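Local coordinates for protein SAM-dependent O-methyltransferase (Leptospira interrogans, PDB 2HNK) that probably transfers the methyl group of S-adenosylmethionine to an oxygen of its substrate, and has been crystallised with the by-product S-adenosylhomocysteine, at residues A61-E66 with S139-G144; V182-S187 with V199-F204. One frame throughout, in Å; residues are numbered along the deposited sequence.

Interaction 1. Residues A61-E66 with S139-G144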
# COMPACT_ATOMS: atom_id res chain seq x y z
N ALA C 61 8.11 -8.86 5.03
CA ALA C 61 7.90 -9.21 6.44
C ALA C 61 7.95 -10.72 6.73
O ALA C 61 7.39 -11.53 5.98
CB ALA C 61 6.57 -8.62 6.95
N LYS C 62 8.62 -11.08 7.82
CA LYS C 62 8.65 -12.46 8.30
C LYS C 62 8.15 -12.59 9.73
O LYS C 62 7.81 -13.69 10.17
CB LYS C 62 10.06 -13.07 8.17
CG LYS C 62 10.55 -13.16 6.74
CD LYS C 62 11.67 -14.16 6.56
CE LYS C 62 11.95 -14.35 5.07
NZ LYS C 62 12.86 -15.49 4.80
N ARG C 63 8.12 -11.48 10.46
CA ARG C 63 7.58 -11.47 11.81
C ARG C 63 6.54 -10.38 11.97
O ARG C 63 6.87 -9.19 11.94
CB ARG C 63 8.69 -11.31 12.86
CG ARG C 63 9.68 -12.48 12.94
CD ARG C 63 8.98 -13.80 13.27
NE ARG C 63 9.93 -14.91 13.37
CZ ARG C 63 10.24 -15.74 12.38
NH1 ARG C 63 9.66 -15.63 11.18
NH2 ARG C 63 11.12 -16.71 12.58
N ILE C 64 5.29 -10.79 12.13
CA ILE C 64 4.16 -9.86 12.24
C ILE C 64 3.51 -9.94 13.62
O ILE C 64 3.41 -11.02 14.20
CB ILE C 64 3.09 -10.16 11.14
CG1 ILE C 64 3.70 -10.00 9.74
CG2 ILE C 64 1.85 -9.27 11.33
CD1 ILE C 64 2.75 -10.35 8.61
N ILE C 65 3.07 -8.80 14.15
CA ILE C 65 2.19 -8.81 15.32
C ILE C 65 0.88 -8.10 15.00
O ILE C 65 0.87 -6.95 14.58
CB ILE C 65 2.83 -8.17 16.58
CG1 ILE C 65 4.08 -8.94 17.01
CG2 ILE C 65 1.81 -8.11 17.74
CD1 ILE C 65 4.84 -8.29 18.16
N GLU C 66 -0.22 -8.82 15.20
CA GLU C 66 -1.55 -8.26 15.07
C GLU C 66 -2.11 -7.96 16.46
O GLU C 66 -2.22 -8.85 17.30
CB GLU C 66 -2.47 -9.22 14.30
CG GLU C 66 -3.94 -8.82 14.30
CD GLU C 66 -4.77 -9.68 13.39
OE1 GLU C 66 -5.42 -10.64 13.88
OE2 GLU C 66 -4.75 -9.43 12.17
N SER C 139 8.17 -18.36 21.74
CA SER C 139 9.32 -19.19 21.42
C SER C 139 9.31 -19.52 19.93
O SER C 139 8.30 -20.00 19.38
CB SER C 139 9.31 -20.47 22.26
OG SER C 139 10.37 -21.34 21.87
N ASP C 140 10.45 -19.24 19.28
CA ASP C 140 10.66 -19.44 17.84
C ASP C 140 9.89 -18.43 16.97
O ASP C 140 9.76 -18.61 15.75
CB ASP C 140 10.36 -20.89 17.42
CG ASP C 140 11.17 -21.33 16.21
OD1 ASP C 140 11.97 -20.53 15.68
OD2 ASP C 140 11.01 -22.49 15.77
N PHE C 141 9.39 -17.37 17.60
CA PHE C 141 8.79 -16.23 16.90
C PHE C 141 9.77 -15.06 16.98
O PHE C 141 10.61 -14.90 16.08
CB PHE C 141 7.41 -15.88 17.49
CG PHE C 141 6.80 -14.62 16.93
CD1 PHE C 141 6.28 -14.59 15.63
CD2 PHE C 141 6.71 -13.47 17.71
CE1 PHE C 141 5.71 -13.42 15.12
CE2 PHE C 141 6.15 -12.31 17.20
CZ PHE C 141 5.64 -12.28 15.91
N ALA C 142 9.70 -14.29 18.06
CA ALA C 142 10.58 -13.13 18.26
C ALA C 142 10.37 -12.55 19.66
O ALA C 142 9.37 -12.85 20.31
CB ALA C 142 10.32 -12.05 17.20
N PHE C 143 11.32 -11.73 20.11
CA PHE C 143 11.19 -11.00 21.38
C PHE C 143 12.19 -9.85 21.46
O PHE C 143 13.13 -9.78 20.67
CB PHE C 143 11.31 -11.92 22.59
CG PHE C 143 12.68 -12.50 22.79
CD1 PHE C 143 13.59 -11.89 23.66
CD2 PHE C 143 13.07 -13.66 22.12
CE1 PHE C 143 14.86 -12.42 23.84
CE2 PHE C 143 14.34 -14.20 22.29
CZ PHE C 143 15.24 -13.58 23.17
N GLY C 144 11.97 -8.96 22.42
CA GLY C 144 12.87 -7.82 22.63
C GLY C 144 12.60 -6.69 21.65
O GLY C 144 11.86 -6.87 20.69
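Phe141 meets Arg63, Ile64 and Ile65, with Asp140 at the margin, where a loop lies against the first strand, 63-67, of the modified Rossmann fold of a class I methyltransferase; the loop itself leads to strand 148-153. Asp140 OD1 is 5.0 Å from Arg63 NH2, opposite charges that may attract without touching, while the Asp140 carbonyl is taken by Lys87. Phe141 does most of the work. With CG anti to the backbone N (chi1 173°), the ring is sent in among the strands, where an aromatic suits a buried site lined largely by side-chain carbon. Phe141 CZ is 3.1 Å from Ile64 O, which lies near the ring plane, and 3.8 Å from Ile65 CG1, at the same edge. Phe115, Leu89 and Lys87 also touch Phe141. A bend at chi2 (-59°) turns the arginine chain, and Arg63 NE gives its hydrogen to Phe141 O at 2.8 Å. That oxygen lies in the guanidinium plane, whereas the NE donor stands above the carbonyl plane. Arg63 NH1 bonds to Lys62 O at 2.9 Å and also to Asp85 O. Ala142, small enough to fit close to the arginine, brings its CB within 4.3 Å of Arg63 CG.

Interaction 2. Residues V182-S187 with V199-F204; sequences VLWDGS and VGIRKF
This is a mainly apolar contact between the loop that leaves strand 175-180 and helix 196-210, centred on Ile201, whose two branches meet Val182 and Trp184. The loop and helix are close neighbours in sequence, so the contact closes a short excursion of the chain. Ile201 CG2, anti to the backbone N while CG1 stands beside it (chi1 -62°), rests 3.4 Å from Val182 O, an oxygen hydrogen-bonded to Asn205 ND2. The other branch ends in Ile201 CD1, which sits over one face of the Trp184 indole, 3.8 Å from the centroid of the five-membered ring and 24° off its normal: a CH-pi contact, the two side chains crossing at about a right angle. A branched aliphatic residue suits this place because it can serve both neighbours at once, and the broad indole gives the methyl a flat surface while its NE1 is hydrogen-bonded to Ser197. One turn of helix further on, Phe204 CE2 is 4.2 Å from Val182 CG1. At the polar end Arg202 NH2 lies 3.0 Å from Ser187 O; the arginine hydrogen-bonds through NE to Val188 O and through NH2 to His193 O, and touches Tyr15 of the second subunit. Ser187 OG and N both bond to Trp184 O, bracing the turn. Phe204 carries the helix onto Leu177 and Ala179 of strand 175-180, and Val182 packs on Leu218 of strand 214-219.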
# COMPACT_ATOMS: atom_id res chain seq x y z
N VAL C 182 -8.53 4.51 11.17
CA VAL C 182 -7.96 5.83 11.43
C VAL C 182 -8.88 7.00 11.06
O VAL C 182 -8.62 8.14 11.44
CB VAL C 182 -6.53 6.00 10.80
CG1 VAL C 182 -5.51 5.09 11.50
CG2 VAL C 182 -6.54 5.77 9.29
N LEU C 183 -9.96 6.71 10.34
CA LEU C 183 -10.94 7.75 10.01
C LEU C 183 -12.21 7.65 10.86
O LEU C 183 -12.99 8.59 10.91
CB LEU C 183 -11.26 7.74 8.51
CG LEU C 183 -10.08 8.16 7.61
CD1 LEU C 183 -10.44 8.05 6.14
CD2 LEU C 183 -9.58 9.57 7.94
N TRP C 184 -12.39 6.51 11.53
CA TRP C 184 -13.49 6.29 12.48
C TRP C 184 -14.83 6.82 11.95
O TRP C 184 -15.43 7.73 12.54
CB TRP C 184 -13.13 6.87 13.84
CG TRP C 184 -13.72 6.18 15.04
CD1 TRP C 184 -14.19 6.78 16.17
CD2 TRP C 184 -13.89 4.76 15.25
NE1 TRP C 184 -14.64 5.85 17.06
CE2 TRP C 184 -14.47 4.60 16.52
CE3 TRP C 184 -13.61 3.62 14.48
CZ2 TRP C 184 -14.78 3.34 17.05
CZ3 TRP C 184 -13.92 2.37 15.00
CH2 TRP C 184 -14.50 2.24 16.28
N ASP C 185 -15.25 6.26 10.82
CA ASP C 185 -16.49 6.63 10.12
C ASP C 185 -16.60 8.14 9.88
O ASP C 185 -17.69 8.70 9.81
CB ASP C 185 -17.71 6.09 10.87
CG ASP C 185 -18.91 5.88 9.97
OD1 ASP C 185 -18.75 5.56 8.77
OD2 ASP C 185 -20.03 6.04 10.47
N GLY C 186 -15.45 8.79 9.75
CA GLY C 186 -15.41 10.23 9.55
C GLY C 186 -15.53 11.09 10.80
O GLY C 186 -15.42 12.31 10.70
N SER C 187 -15.75 10.48 11.97
CA SER C 187 -15.94 11.24 13.23
C SER C 187 -14.70 12.02 13.69
O SER C 187 -14.82 13.00 14.41
CB SER C 187 -16.41 10.33 14.36
OG SER C 187 -15.40 9.41 14.71
N VAL C 199 -11.32 10.10 20.39
CA VAL C 199 -10.20 10.86 20.95
C VAL C 199 -8.88 10.08 20.77
O VAL C 199 -7.90 10.63 20.28
CB VAL C 199 -10.46 11.29 22.43
CG1 VAL C 199 -9.22 11.93 23.06
CG2 VAL C 199 -11.65 12.28 22.51
N GLY C 200 -8.88 8.80 21.14
CA GLY C 200 -7.70 7.94 20.98
C GLY C 200 -7.14 7.94 19.56
O GLY C 200 -5.95 8.16 19.35
N ILE C 201 -8.02 7.72 18.59
CA ILE C 201 -7.64 7.74 17.16
C ILE C 201 -7.09 9.10 16.69
O ILE C 201 -6.04 9.14 16.04
CB ILE C 201 -8.80 7.24 16.26
CG1 ILE C 201 -9.12 5.78 16.61
CG2 ILE C 201 -8.46 7.39 14.77
CD1 ILE C 201 -10.42 5.28 16.04
N ARG C 202 -7.77 10.20 17.04
CA ARG C 202 -7.27 11.56 16.74
C ARG C 202 -5.87 11.80 17.28
O ARG C 202 -5.00 12.31 16.57
CB ARG C 202 -8.19 12.64 17.30
CG ARG C 202 -9.40 12.97 16.46
CD ARG C 202 -9.93 14.37 16.79
NE ARG C 202 -11.34 14.49 16.40
CZ ARG C 202 -12.38 14.37 17.22
NH1 ARG C 202 -12.19 14.14 18.52
NH2 ARG C 202 -13.61 14.48 16.76
N LYS C 203 -5.67 11.46 18.56
CA LYS C 203 -4.38 11.57 19.23
C LYS C 203 -3.32 10.72 18.55
O LYS C 203 -2.18 11.15 18.38
CB LYS C 203 -4.50 11.13 20.69
CG LYS C 203 -5.13 12.15 21.61
CD LYS C 203 -5.00 11.68 23.05
CE LYS C 203 -4.54 12.80 23.96
NZ LYS C 203 -3.63 12.25 25.02
N PHE C 204 -3.70 9.50 18.18
CA PHE C 204 -2.82 8.60 17.43
C PHE C 204 -2.41 9.23 16.10
O PHE C 204 -1.22 9.32 15.79
CB PHE C 204 -3.48 7.24 17.22
CG PHE C 204 -2.72 6.31 16.32
CD1 PHE C 204 -1.72 5.48 16.83
CD2 PHE C 204 -2.99 6.27 14.95
CE1 PHE C 204 -1.01 4.62 16.01
CE2 PHE C 204 -2.28 5.41 14.11
CZ PHE C 204 -1.28 4.58 14.64

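Interactions 1 and 2 come in series along the chain and lie on opposite sides of its centre, their own centres 28 Å apart and their nearest atoms about 12 Å apart. What they share is the one central sheet, in which strand 63-67 and strand 175-180 flank strand 148-153. Interaction 1 (61-66 with 139-144) packs the loop entering that middle strand against the first strand; interaction 2 (182-187 with 199-204) packs the loop leaving strand 175-180 against the helix that follows. The side chains of Ile65 and Trp184 are each about 9 Å from the bound S-adenosylhomocysteine, near it without touching, consistent with a place in the framework around its pocket.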